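Local coordinates for nicotinate-nucleotide pyrophosphorylase (PDB 3TQV), which probably catalyses the decarboxylating transfer of phosphoribose from 5-phospho-alpha-D-ribose 1-diphosphate to quinolinate, yielding nicotinate ribonucleotide for NAD(+) biosynthesis, at residues I57-D62 and Y81-K86; F113-S118 and I276-L281; S132-K137 and A258-G263; C50-E55 and Q85-N90. One frame throughout, in Å; residues are numbered along the deposited sequence.

Contact 1 of 4, residues I57-D62 and Y81-K86; sequences ILCGQD and YSDAQK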
loop_
_atom_site.group_PDB
_atom_site.type_symbol
_atom_site.label_atom_id
_atom_site.label_comp_id
_atom_site.label_asym_id
_atom_site.label_seq_id
_atom_site.Cartn_x
_atom_site.Cartn_y
_atom_site.Cartn_z
ATOM N N ILE B 57 14.699 -2.983 -7.293
ATOM C CA ILE B 57 14.544 -1.984 -8.350
ATOM C C ILE B 57 14.133 -0.670 -7.714
ATOM O O ILE B 57 13.031 -0.545 -7.186
ATOM C CB ILE B 57 13.485 -2.388 -9.388
ATOM C CG1 ILE B 57 13.813 -3.753 -10.007
ATOM C CG2 ILE B 57 13.394 -1.332 -10.479
ATOM C CD1 ILE B 57 15.133 -3.780 -10.797
ATOM N N LEU B 58 15.034 0.302 -7.751
ATOM C CA LEU B 58 14.790 1.608 -7.168
ATOM C C LEU B 58 13.665 2.364 -7.852
ATOM O O LEU B 58 13.551 2.387 -9.084
ATOM C CB LEU B 58 16.064 2.450 -7.209
ATOM C CG LEU B 58 15.980 3.945 -6.838
ATOM C CD1 LEU B 58 15.310 4.150 -5.472
ATOM C CD2 LEU B 58 17.377 4.580 -6.860
ATOM N N CYS B 59 12.841 2.987 -7.020
ATOM C CA CYS B 59 11.781 3.883 -7.455
ATOM C C CYS B 59 11.458 4.831 -6.291
ATOM O O CYS B 59 11.308 4.404 -5.143
ATOM C CB CYS B 59 10.558 3.084 -7.895
ATOM S SG CYS B 59 9.263 4.076 -8.665
ATOM N N GLY B 60 11.389 6.124 -6.568
ATOM C CA GLY B 60 11.117 7.076 -5.508
ATOM C C GLY B 60 11.998 8.310 -5.425
ATOM O O GLY B 60 11.720 9.191 -4.618
ATOM N N GLN B 61 13.052 8.374 -6.236
ATOM C CA GLN B 61 13.885 9.581 -6.330
ATOM C C GLN B 61 13.103 10.888 -6.191
ATOM O O GLN B 61 13.355 11.668 -5.267
ATOM C CB GLN B 61 14.675 9.598 -7.637
ATOM C CG GLN B 61 16.025 8.890 -7.539
ATOM C CD GLN B 61 16.854 9.015 -8.811
ATOM O OE1 GLN B 61 17.969 9.533 -8.786
ATOM N NE2 GLN B 61 16.317 8.528 -9.918
ATOM N N ASP B 62 12.159 11.112 -7.107
ATOM C CA ASP B 62 11.330 12.325 -7.108
ATOM C C ASP B 62 10.678 12.667 -5.773
ATOM O O ASP B 62 10.671 13.825 -5.365
ATOM C CB ASP B 62 10.225 12.237 -8.162
ATOM C CG ASP B 62 10.759 12.261 -9.554
ATOM O OD1 ASP B 62 11.893 12.744 -9.732
ATOM O OD2 ASP B 62 10.047 11.800 -10.470
ATOM N N TYR B 81 22.301 5.639 -7.381
ATOM C CA TYR B 81 21.477 4.903 -8.316
ATOM C C TYR B 81 20.290 5.774 -8.680
ATOM O O TYR B 81 19.883 6.620 -7.892
ATOM C CB TYR B 81 20.988 3.604 -7.688
ATOM C CG TYR B 81 22.073 2.584 -7.520
ATOM C CD1 TYR B 81 22.289 1.610 -8.489
ATOM C CD2 TYR B 81 22.893 2.597 -6.398
ATOM C CE1 TYR B 81 23.292 0.668 -8.349
ATOM C CE2 TYR B 81 23.906 1.661 -6.242
ATOM C CZ TYR B 81 24.106 0.696 -7.227
ATOM O OH TYR B 81 25.115 -0.239 -7.088
ATOM N N SER B 82 19.750 5.575 -9.875
ATOM C CA SER B 82 18.562 6.296 -10.306
ATOM C C SER B 82 17.357 5.361 -10.412
ATOM O O SER B 82 17.501 4.129 -10.434
ATOM C CB SER B 82 18.815 6.993 -11.645
ATOM O OG SER B 82 19.418 6.114 -12.591
ATOM N N ASP B 83 16.168 5.954 -10.471
ATOM C CA ASP B 83 14.932 5.200 -10.611
ATOM C C ASP B 83 14.955 4.287 -11.824
ATOM O O ASP B 83 15.204 4.739 -12.938
ATOM C CB ASP B 83 13.749 6.149 -10.743
ATOM C CG ASP B 83 13.188 6.571 -9.407
ATOM O OD1 ASP B 83 13.899 6.454 -8.383
ATOM O OD2 ASP B 83 12.029 7.024 -9.384
ATOM N N ALA B 84 14.692 3.005 -11.587
ATOM C CA ALA B 84 14.482 2.007 -12.637
ATOM C C ALA B 84 15.732 1.186 -12.874
ATOM O O ALA B 84 15.855 0.453 -13.869
ATOM C CB ALA B 84 13.958 2.640 -13.929
ATOM N N GLN B 85 16.639 1.306 -11.911
ATOM C CA GLN B 85 17.881 0.554 -11.879
ATOM C C GLN B 85 17.809 -0.593 -10.894
ATOM O O GLN B 85 17.117 -0.525 -9.882
ATOM C CB GLN B 85 19.011 1.451 -11.435
ATOM C CG GLN B 85 19.375 2.504 -12.409
ATOM C CD GLN B 85 20.836 2.794 -12.339
ATOM O OE1 GLN B 85 21.561 2.577 -13.305
ATOM N NE2 GLN B 85 21.295 3.254 -11.182
ATOM N N LYS B 86 18.546 -1.647 -11.195
ATOM C CA LYS B 86 18.660 -2.757 -10.289
ATOM C C LYS B 86 19.786 -2.433 -9.309
ATOM O O LYS B 86 20.948 -2.327 -9.688
ATOM C CB LYS B 86 18.925 -4.035 -11.082
ATOM C CG LYS B 86 19.219 -5.272 -10.264
ATOM C CD LYS B 86 19.731 -6.373 -11.189
ATOM C CE LYS B 86 20.187 -7.604 -10.428
ATOM N NZ LYS B 86 20.639 -8.702 -11.339
#

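Contact 2 of 4, residues F113-S118 and I276-L281; sequences FIQMLS and IKAIDL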
loop_
_atom_site.group_PDB
_atom_site.type_symbol
_atom_site.label_atom_id
_atom_site.label_comp_id
_atom_site.label_asym_id
_atom_site.label_seq_id
_atom_site.Cartn_x
_atom_site.Cartn_y
_atom_site.Cartn_z
ATOM N N PHE B 113 8.576 6.216 1.194
ATOM C CA PHE B 113 8.271 6.284 -0.230
ATOM C C PHE B 113 9.122 5.326 -1.066
ATOM O O PHE B 113 8.618 4.671 -1.985
ATOM C CB PHE B 113 8.398 7.707 -0.762
ATOM C CG PHE B 113 7.173 8.547 -0.546
ATOM C CD1 PHE B 113 7.128 9.473 0.475
ATOM C CD2 PHE B 113 6.079 8.422 -1.379
ATOM C CE1 PHE B 113 6.029 10.259 0.657
ATOM C CE2 PHE B 113 4.967 9.215 -1.200
ATOM C CZ PHE B 113 4.938 10.131 -0.181
ATOM N N ILE B 114 10.407 5.235 -0.750
ATOM C CA ILE B 114 11.267 4.328 -1.495
ATOM C C ILE B 114 10.850 2.888 -1.212
ATOM O O ILE B 114 10.697 2.101 -2.138
ATOM C CB ILE B 114 12.768 4.536 -1.170
ATOM C CG1 ILE B 114 13.089 6.019 -1.042
ATOM C CG2 ILE B 114 13.632 3.941 -2.249
ATOM C CD1 ILE B 114 12.555 6.843 -2.164
ATOM N N GLN B 115 10.657 2.552 0.062
ATOM C CA GLN B 115 10.231 1.205 0.462
ATOM C C GLN B 115 9.116 0.709 -0.411
ATOM O O GLN B 115 9.115 -0.423 -0.890
ATOM C CB GLN B 115 9.617 1.244 1.848
ATOM C CG GLN B 115 10.556 1.163 2.981
ATOM C CD GLN B 115 9.828 1.381 4.272
ATOM O OE1 GLN B 115 8.601 1.544 4.293
ATOM N NE2 GLN B 115 10.572 1.393 5.363
HETATM N N MSE B 116 8.133 1.581 -0.556
HETATM C CA MSE B 116 6.877 1.233 -1.154
HETATM C C MSE B 116 7.026 1.093 -2.657
HETATM O O MSE B 116 6.784 0.022 -3.222
HETATM C CB MSE B 116 5.860 2.311 -0.826
HETATM C CG MSE B 116 4.463 1.951 -1.233
HETATM SE SE MSE B 116 3.401 3.546 -1.418
HETATM C CE MSE B 116 1.920 2.771 -2.417
ATOM N N LEU B 117 7.442 2.183 -3.292
ATOM C CA LEU B 117 7.530 2.240 -4.743
ATOM C C LEU B 117 8.575 1.287 -5.284
ATOM O O LEU B 117 8.370 0.664 -6.324
ATOM C CB LEU B 117 7.806 3.673 -5.203
ATOM C CG LEU B 117 6.688 4.626 -4.759
ATOM C CD1 LEU B 117 7.047 6.085 -5.007
ATOM C CD2 LEU B 117 5.365 4.256 -5.424
ATOM N N SER B 118 9.691 1.161 -4.579
ATOM C CA SER B 118 10.716 0.220 -4.998
ATOM C C SER B 118 10.147 -1.165 -4.795
ATOM O O SER B 118 10.474 -2.102 -5.525
ATOM C CB SER B 118 11.988 0.389 -4.176
ATOM O OG SER B 118 12.505 1.695 -4.298
ATOM N N ILE B 276 1.803 -5.140 -1.366
ATOM C CA ILE B 276 3.100 -4.481 -1.261
ATOM C C ILE B 276 4.092 -5.326 -0.474
ATOM O O ILE B 276 3.839 -5.694 0.668
ATOM C CB ILE B 276 3.016 -3.124 -0.561
ATOM C CG1 ILE B 276 1.944 -2.228 -1.201
ATOM C CG2 ILE B 276 4.352 -2.446 -0.632
ATOM C CD1 ILE B 276 2.311 -1.670 -2.583
ATOM N N LYS B 277 5.225 -5.646 -1.084
ATOM C CA LYS B 277 6.349 -6.180 -0.333
ATOM C C LYS B 277 7.364 -5.048 -0.254
ATOM O O LYS B 277 8.103 -4.793 -1.205
ATOM C CB LYS B 277 6.929 -7.418 -1.018
ATOM C CG LYS B 277 8.031 -8.122 -0.247
ATOM C CD LYS B 277 7.582 -8.523 1.165
ATOM C CE LYS B 277 8.774 -8.792 2.115
ATOM N NZ LYS B 277 9.578 -10.006 1.766
ATOM N N ALA B 278 7.366 -4.329 0.860
ATOM C CA ALA B 278 8.304 -3.219 1.019
ATOM C C ALA B 278 9.765 -3.687 1.057
ATOM O O ALA B 278 10.110 -4.699 1.679
ATOM C CB ALA B 278 7.971 -2.388 2.253
ATOM N N ILE B 279 10.608 -2.943 0.358
ATOM C CA ILE B 279 12.036 -3.162 0.399
ATOM C C ILE B 279 12.593 -2.685 1.726
ATOM O O ILE B 279 12.217 -1.619 2.223
ATOM C CB ILE B 279 12.748 -2.389 -0.726
ATOM C CG1 ILE B 279 12.275 -2.897 -2.097
ATOM C CG2 ILE B 279 14.255 -2.479 -0.559
ATOM C CD1 ILE B 279 12.069 -4.429 -2.179
ATOM N N ASP B 280 13.501 -3.475 2.289
ATOM C CA ASP B 280 14.143 -3.128 3.545
ATOM C C ASP B 280 15.299 -2.134 3.356
ATOM O O ASP B 280 16.304 -2.397 2.654
ATOM C CB ASP B 280 14.611 -4.393 4.264
ATOM C CG ASP B 280 15.154 -4.113 5.635
ATOM O OD1 ASP B 280 14.793 -3.079 6.235
ATOM O OD2 ASP B 280 15.948 -4.939 6.116
ATOM N N LEU B 281 15.136 -0.979 3.990
ATOM C CA LEU B 281 16.042 0.136 3.820
ATOM C C LEU B 281 16.566 0.520 5.170
ATOM O O LEU B 281 16.055 0.068 6.180
ATOM C CB LEU B 281 15.298 1.331 3.225
ATOM C CG LEU B 281 14.708 1.083 1.845
ATOM C CD1 LEU B 281 14.161 2.378 1.270
ATOM C CD2 LEU B 281 15.771 0.478 0.943
#

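Contact 3 of 4, residues S132-K137 and A258-G263; sequences SQYKTK and AIAKTG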
loop_
_atom_site.group_PDB
_atom_site.type_symbol
_atom_site.label_atom_id
_atom_site.label_comp_id
_atom_site.label_asym_id
_atom_site.label_seq_id
_atom_site.Cartn_x
_atom_site.Cartn_y
_atom_site.Cartn_z
ATOM N N SER B 132 10.859 -13.540 -19.452
ATOM C CA SER B 132 11.777 -12.846 -20.346
ATOM C C SER B 132 12.077 -13.643 -21.615
ATOM O O SER B 132 12.452 -13.079 -22.644
ATOM C CB SER B 132 13.070 -12.489 -19.605
ATOM O OG SER B 132 13.653 -13.622 -18.983
ATOM N N GLN B 133 11.896 -14.956 -21.532
ATOM C CA GLN B 133 12.110 -15.843 -22.668
ATOM C C GLN B 133 10.933 -15.872 -23.659
ATOM O O GLN B 133 11.071 -16.344 -24.786
ATOM C CB GLN B 133 12.397 -17.258 -22.166
ATOM C CG GLN B 133 13.772 -17.419 -21.564
ATOM C CD GLN B 133 13.877 -18.629 -20.647
ATOM O OE1 GLN B 133 12.873 -19.122 -20.129
ATOM N NE2 GLN B 133 15.098 -19.105 -20.438
ATOM N N TYR B 134 9.774 -15.380 -23.238
ATOM C CA TYR B 134 8.584 -15.446 -24.085
ATOM C C TYR B 134 8.324 -14.065 -24.664
ATOM O O TYR B 134 8.966 -13.108 -24.265
ATOM C CB TYR B 134 7.395 -15.985 -23.281
ATOM C CG TYR B 134 7.808 -17.109 -22.341
ATOM C CD1 TYR B 134 7.927 -18.438 -22.791
ATOM C CD2 TYR B 134 8.128 -16.844 -21.014
ATOM C CE1 TYR B 134 8.336 -19.472 -21.928
ATOM C CE2 TYR B 134 8.526 -17.866 -20.145
ATOM C CZ TYR B 134 8.627 -19.176 -20.598
ATOM O OH TYR B 134 9.026 -20.166 -19.708
ATOM N N LYS B 135 7.418 -13.956 -25.623
ATOM C CA LYS B 135 7.128 -12.659 -26.230
ATOM C C LYS B 135 6.095 -11.842 -25.449
ATOM O O LYS B 135 5.951 -10.638 -25.658
ATOM C CB LYS B 135 6.676 -12.836 -27.676
ATOM C CG LYS B 135 6.652 -11.553 -28.456
ATOM C CD LYS B 135 6.100 -11.795 -29.829
ATOM C CE LYS B 135 5.912 -10.501 -30.599
ATOM N NZ LYS B 135 7.150 -10.092 -31.359
ATOM N N THR B 136 5.399 -12.505 -24.541
ATOM C CA THR B 136 4.390 -11.881 -23.704
ATOM C C THR B 136 4.889 -10.655 -22.924
ATOM O O THR B 136 6.040 -10.618 -22.495
ATOM C CB THR B 136 3.862 -12.914 -22.716
ATOM O OG1 THR B 136 3.652 -14.150 -23.409
ATOM C CG2 THR B 136 2.555 -12.448 -22.098
ATOM N N LYS B 137 4.019 -9.655 -22.754
ATOM C CA LYS B 137 4.311 -8.492 -21.902
ATOM C C LYS B 137 3.374 -8.411 -20.684
ATOM O O LYS B 137 2.281 -8.979 -20.691
ATOM C CB LYS B 137 4.219 -7.185 -22.694
ATOM C CG LYS B 137 4.996 -7.167 -23.989
ATOM C CD LYS B 137 6.436 -6.721 -23.797
ATOM C CE LYS B 137 7.188 -6.636 -25.141
ATOM N NZ LYS B 137 6.509 -5.761 -26.162
ATOM N N ALA B 258 3.304 -20.622 -17.072
ATOM C CA ALA B 258 2.427 -21.521 -17.807
ATOM C C ALA B 258 1.609 -20.753 -18.845
ATOM O O ALA B 258 1.473 -21.185 -19.996
ATOM C CB ALA B 258 1.508 -22.247 -16.853
ATOM N N ILE B 259 1.058 -19.617 -18.427
ATOM C CA ILE B 259 0.278 -18.766 -19.313
ATOM C C ILE B 259 1.141 -18.123 -20.385
ATOM O O ILE B 259 0.742 -18.017 -21.547
ATOM C CB ILE B 259 -0.432 -17.669 -18.526
ATOM C CG1 ILE B 259 -1.516 -18.301 -17.644
ATOM C CG2 ILE B 259 -1.027 -16.633 -19.469
ATOM C CD1 ILE B 259 -1.710 -17.613 -16.314
ATOM N N ALA B 260 2.331 -17.688 -19.998
ATOM C CA ALA B 260 3.219 -17.033 -20.951
ATOM C C ALA B 260 3.688 -18.005 -22.044
ATOM O O ALA B 260 4.033 -17.592 -23.148
ATOM C CB ALA B 260 4.402 -16.419 -20.226
ATOM N N LYS B 261 3.703 -19.296 -21.723
ATOM C CA LYS B 261 4.116 -20.323 -22.681
ATOM C C LYS B 261 3.132 -20.441 -23.857
ATOM O O LYS B 261 3.413 -21.110 -24.854
ATOM C CB LYS B 261 4.292 -21.684 -21.988
ATOM C CG LYS B 261 5.503 -21.762 -21.091
ATOM C CD LYS B 261 5.621 -23.114 -20.358
ATOM C CE LYS B 261 6.941 -23.209 -19.587
ATOM N NZ LYS B 261 7.070 -24.454 -18.807
ATOM N N THR B 262 1.982 -19.789 -23.723
ATOM C CA THR B 262 0.915 -19.878 -24.710
ATOM C C THR B 262 1.164 -18.860 -25.798
ATOM O O THR B 262 0.714 -19.031 -26.933
ATOM C CB THR B 262 -0.462 -19.575 -24.090
ATOM O OG1 THR B 262 -0.565 -18.176 -23.826
ATOM C CG2 THR B 262 -0.657 -20.342 -22.804
ATOM N N GLY B 263 1.867 -17.787 -25.437
ATOM C CA GLY B 263 2.227 -16.748 -26.381
ATOM C C GLY B 263 1.195 -15.646 -26.544
ATOM O O GLY B 263 1.232 -14.896 -27.529
#

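Contact 4 of 4, residues C50-E55 and Q85-N90; sequences CITREE and QKVPAN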
loop_
_atom_site.group_PDB
_atom_site.type_symbol
_atom_site.label_atom_id
_atom_site.label_comp_id
_atom_site.label_asym_id
_atom_site.label_seq_id
_atom_site.Cartn_x
_atom_site.Cartn_y
_atom_site.Cartn_z
ATOM N N CYS B 50 21.954 6.042 2.679
ATOM C CA CYS B 50 20.865 5.083 2.743
ATOM C C CYS B 50 21.238 3.768 2.065
ATOM O O CYS B 50 21.695 3.768 0.923
ATOM C CB CYS B 50 19.618 5.689 2.089
ATOM S SG CYS B 50 18.249 4.540 1.869
ATOM N N ILE B 51 21.042 2.647 2.752
ATOM C CA ILE B 51 21.289 1.351 2.132
ATOM C C ILE B 51 20.029 0.556 1.904
ATOM O O ILE B 51 19.062 0.698 2.639
ATOM C CB ILE B 51 22.157 0.446 3.007
ATOM C CG1 ILE B 51 22.062 0.871 4.466
ATOM C CG2 ILE B 51 23.588 0.428 2.509
ATOM C CD1 ILE B 51 22.578 -0.184 5.393
ATOM N N THR B 52 20.065 -0.303 0.891
ATOM C CA THR B 52 19.153 -1.433 0.821
ATOM C C THR B 52 19.782 -2.578 1.603
ATOM O O THR B 52 20.999 -2.662 1.720
ATOM C CB THR B 52 18.978 -1.954 -0.594
ATOM O OG1 THR B 52 19.168 -0.898 -1.535
ATOM C CG2 THR B 52 17.594 -2.514 -0.752
ATOM N N ARG B 53 18.959 -3.463 2.142
ATOM C CA ARG B 53 19.503 -4.665 2.733
ATOM C C ARG B 53 19.243 -5.835 1.774
ATOM O O ARG B 53 19.560 -6.985 2.075
ATOM C CB ARG B 53 18.881 -4.925 4.105
ATOM C CG ARG B 53 18.925 -3.752 5.068
ATOM C CD ARG B 53 20.280 -3.625 5.764
ATOM N NE ARG B 53 20.175 -2.873 7.012
ATOM C CZ ARG B 53 21.205 -2.393 7.706
ATOM N NH1 ARG B 53 22.451 -2.566 7.284
ATOM N NH2 ARG B 53 20.987 -1.729 8.835
ATOM N N GLU B 54 18.678 -5.531 0.608
ATOM C CA GLU B 54 18.295 -6.574 -0.332
ATOM C C GLU B 54 18.273 -6.045 -1.745
ATOM O O GLU B 54 18.156 -4.854 -1.956
ATOM C CB GLU B 54 16.930 -7.150 0.041
ATOM C CG GLU B 54 15.899 -6.082 0.380
ATOM C CD GLU B 54 14.497 -6.634 0.566
ATOM O OE1 GLU B 54 13.871 -6.304 1.608
ATOM O OE2 GLU B 54 14.023 -7.383 -0.332
ATOM N N GLU B 55 18.414 -6.931 -2.717
ATOM C CA GLU B 55 18.408 -6.519 -4.118
ATOM C C GLU B 55 17.057 -5.911 -4.442
ATOM O O GLU B 55 16.028 -6.343 -3.910
ATOM C CB GLU B 55 18.687 -7.714 -5.025
ATOM C CG GLU B 55 18.927 -7.390 -6.493
ATOM C CD GLU B 55 19.304 -8.638 -7.282
ATOM O OE1 GLU B 55 18.510 -9.073 -8.141
ATOM O OE2 GLU B 55 20.394 -9.190 -7.020
ATOM N N GLN B 85 16.639 1.306 -11.911
ATOM C CA GLN B 85 17.881 0.554 -11.879
ATOM C C GLN B 85 17.809 -0.593 -10.894
ATOM O O GLN B 85 17.117 -0.525 -9.882
ATOM C CB GLN B 85 19.011 1.451 -11.435
ATOM C CG GLN B 85 19.375 2.504 -12.409
ATOM C CD GLN B 85 20.836 2.794 -12.339
ATOM O OE1 GLN B 85 21.561 2.577 -13.305
ATOM N NE2 GLN B 85 21.295 3.254 -11.182
ATOM N N LYS B 86 18.546 -1.647 -11.195
ATOM C CA LYS B 86 18.660 -2.757 -10.289
ATOM C C LYS B 86 19.786 -2.433 -9.309
ATOM O O LYS B 86 20.948 -2.327 -9.688
ATOM C CB LYS B 86 18.925 -4.035 -11.082
ATOM C CG LYS B 86 19.219 -5.272 -10.264
ATOM C CD LYS B 86 19.731 -6.373 -11.189
ATOM C CE LYS B 86 20.187 -7.604 -10.428
ATOM N NZ LYS B 86 20.639 -8.702 -11.339
ATOM N N VAL B 87 19.418 -2.235 -8.051
ATOM C CA VAL B 87 20.367 -1.949 -6.994
ATOM C C VAL B 87 20.728 -3.221 -6.245
ATOM O O VAL B 87 19.849 -3.940 -5.767
ATOM C CB VAL B 87 19.778 -0.961 -5.993
ATOM C CG1 VAL B 87 20.774 -0.701 -4.855
ATOM C CG2 VAL B 87 19.381 0.327 -6.699
ATOM N N PRO B 88 22.027 -3.508 -6.133
ATOM C CA PRO B 88 22.480 -4.732 -5.466
ATOM C C PRO B 88 22.266 -4.641 -3.978
ATOM O O PRO B 88 22.394 -3.561 -3.416
ATOM C CB PRO B 88 23.988 -4.760 -5.757
ATOM C CG PRO B 88 24.208 -3.758 -6.863
ATOM C CD PRO B 88 23.147 -2.722 -6.669
ATOM N N ALA B 89 21.940 -5.762 -3.350
ATOM C CA ALA B 89 21.847 -5.825 -1.892
ATOM C C ALA B 89 23.055 -5.180 -1.212
ATOM O O ALA B 89 24.201 -5.438 -1.596
ATOM C CB ALA B 89 21.685 -7.270 -1.426
ATOM N N ASN B 90 22.772 -4.327 -0.229
ATOM C CA ASN B 90 23.787 -3.709 0.622
ATOM C C ASN B 90 24.518 -2.533 -0.003
ATOM O O ASN B 90 25.555 -2.099 0.492
ATOM C CB ASN B 90 24.762 -4.760 1.164
ATOM C CG ASN B 90 24.088 -5.711 2.151
ATOM O OD1 ASN B 90 23.335 -5.275 3.047
ATOM N ND2 ASN B 90 24.323 -7.017 1.976
HETATM O O HOH W 1 21.755 -7.693 3.323
HETATM O O HOH W 2 22.436 -8.353 -4.375
#

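Contact 1 of 4, residues I57-D62 and Y81-K86
A short antiparallel bridge, in which Ile57 and Lys86 form a non-hydrogen-bonded pair, brings 57-62 alongside the loop 81-86 in the N-terminal domain. Next to this pair the backbones exchange two bonds: Leu58 N gives to Gln85 O at 3.1 Å, nearly straight on to the carbonyl, and Ala84 N gives to Leu58 O at 2.8 Å. Ala84 lies within a type II turn running from Ser82 to Gln85. The turn also carries Asp83, whose carboxylate faces the N-terminus of helix 61-71, where Gly60 occupies the N-cap position. With CG anti to its carbonyl carbon (chi1 -87°), the carboxylate takes Gly60 N on OD2 and Gln61 N on OD1, each at 3.0 Å, from the syn sides and 20 to 30° out of plane. The N-H groups of the N-cap residue and first helical residue are thus bonded to one carboxylate, whose charge would suit this helix end; OD2 also bonds Tyr154 OH on helix 149-159. Leu58 lies across Asp83 at about a right angle and reaches Tyr81 CB with CD2 at 3.8 Å. At the far end, Ile57 CD1 rests on Lys86 CB, also at 3.8 Å.

Contact 2 of 4, residues F113-S118 and I276-L281
Leu281 and Ile114 meet at about a right angle where the chain, returning from the C-terminal alpha/beta barrel, passes over the long helix 100-130 to become strand 281-285 of the antiparallel sheet in the N-terminal domain. Only one methyl branch of the leucine does the touching: CD1 lies on Ile114 CB at 3.5 Å, while the longer CG1-CD1 arm of Ile114 leads away from the loop and its CG2 packs on Leu58. The same leucine CD1 lies near Gln115, whose chain passes it obliquely. Gln115 holds CG beside its backbone N (chi1 -85°), which lays the aliphatic part of the side chain along the loop, with CG 3.3 Å from Ile279 O and CB 4.0 Å from Ala278 CB. Its amide oxygen is bonded to Asn112 ND2, one turn back on the helix, and not to the loop. Farther along, Ile279 presents CG1 to Ser118 CB at 3.9 Å; Ser118 OG is engaged by Cys59 N. Met116, present as selenomethionine, makes a looser approach to Ile276, a residue that also packs on Ile276 of the second subunit, so this end of the loop takes part in the dimer interface. A single hydrogen bond joins the two backbones: Ile279 N reaches Gln115 O at 3.2 Å, nearly straight at the hydrogen (162°) but well off the carbonyl axis, with a C=O...N angle of 125°.

Contact 3 of 4, residues S132-K137 and A258-G263
This is a largely apolar side-chain contact between Tyr134 and Thr136 on one side and Ala260 and Lys261 on the other, at the periphery of the C-terminal alpha/beta barrel. Residues 132-137 lead from helix 100-130 into strand 137-139, while 258-263 lead from helix 256-260 toward strand 266-268; these two strands are parallel neighbours in the barrel sheet, so the contact joins the segments that precede them. The Tyr134 ring lays one face over the peptide between Ala260 and Lys261, and its CD2 meets the methyl of Ala260, CB, at 3.8 Å. Over the same face, Lys261 CG lies 3.7 Å from Tyr134 CE1. The lysine chain, extended beyond that carbon, runs obliquely past the phenol and brings CE to 3.7 Å from Tyr134 OH. Ala260 also touches Thr136, whose OG1 comes to 4.0 Å from Ala260 CB but is hydrogen-bonded to Val264 O. The turn facing the tyrosine is held from within. Ile259 O accepts both Thr262 OG1, at 2.6 Å and nearly head-on, and Thr262 N, and Gly263 N closes the type I turn on Ala260 O at 3.2 Å. Gly263 itself has positive phi (88°), as the chain leaves its helical course. No hydrogen bond crosses between the segments: the bonds named here are made within the turn and to Val264, and the cohesion between the segments rests on van der Waals contact of the aromatic face with a methyl, a peptide and the aliphatic part of a lysine.

Contact 4 of 4, residues C50-E55 and Q85-N90
Segments 51-55 and 86-90 run 127° apart, and their backbones come closest at Glu54 and Ala89, with 4.0 Å between the CA atoms. The contact lies at the surface of the N-terminal domain, where strand 45-52 of its antiparallel sheet ends and the chain turns toward the short strand 56-57. Asn90 N makes a weak bond to Thr52 O at 3.1 Å, bent to 125° at the hydrogen. From the same threonine, OG1 touches one branch of Val87, CG1, at 3.7 Å; that methyl stands anti to the valine nitrogen (chi1 178°). The Ala89 methyl sits against the backbone, its CB 3.5 Å from Glu55 N. Glu54 points its CB away from the 85-90 segment, and its OE1 is taken by Asp280 N. Glu55 stretches along the surface, CG anti to its N, crossing the extended Lys86 chain obliquely; OE1 lies beside Lys86 CE, with NZ farther off in a long salt bridge of 3.9 Å. Water completes the polar side. One molecule accepts from Ala89 N at 2.8 Å and donates weakly to Glu55 OE2. Another donates twice, to Arg53 O at 2.6 Å and to Asn90 OD1 at 2.9 Å, tying the asparagine amide to the opposite main chain.

Contacts 1, 2 and 4 form one cluster, their centres about 10 to 11 Å apart. Contacts 1 and 4 share Gln85 and Lys86, and Tyr81 CG packs on Val87 CG2 at 3.6 Å. Contact 2 reaches contact 1 where Gly60 O packs on Ile114 CD1 at 3.5 Å, and meets contact 4 where Arg53 N lies 2.9 Å from Asp280 O. Contact 3 stands apart in the barrel, its centre about 26 to 28 Å from the others. The predicted substrate site comes nearest to contacts 2 and 3: the side chain of Ile276 is about 10 Å from that of Lys143, and that of Thr136 about 9 Å from that of Val269.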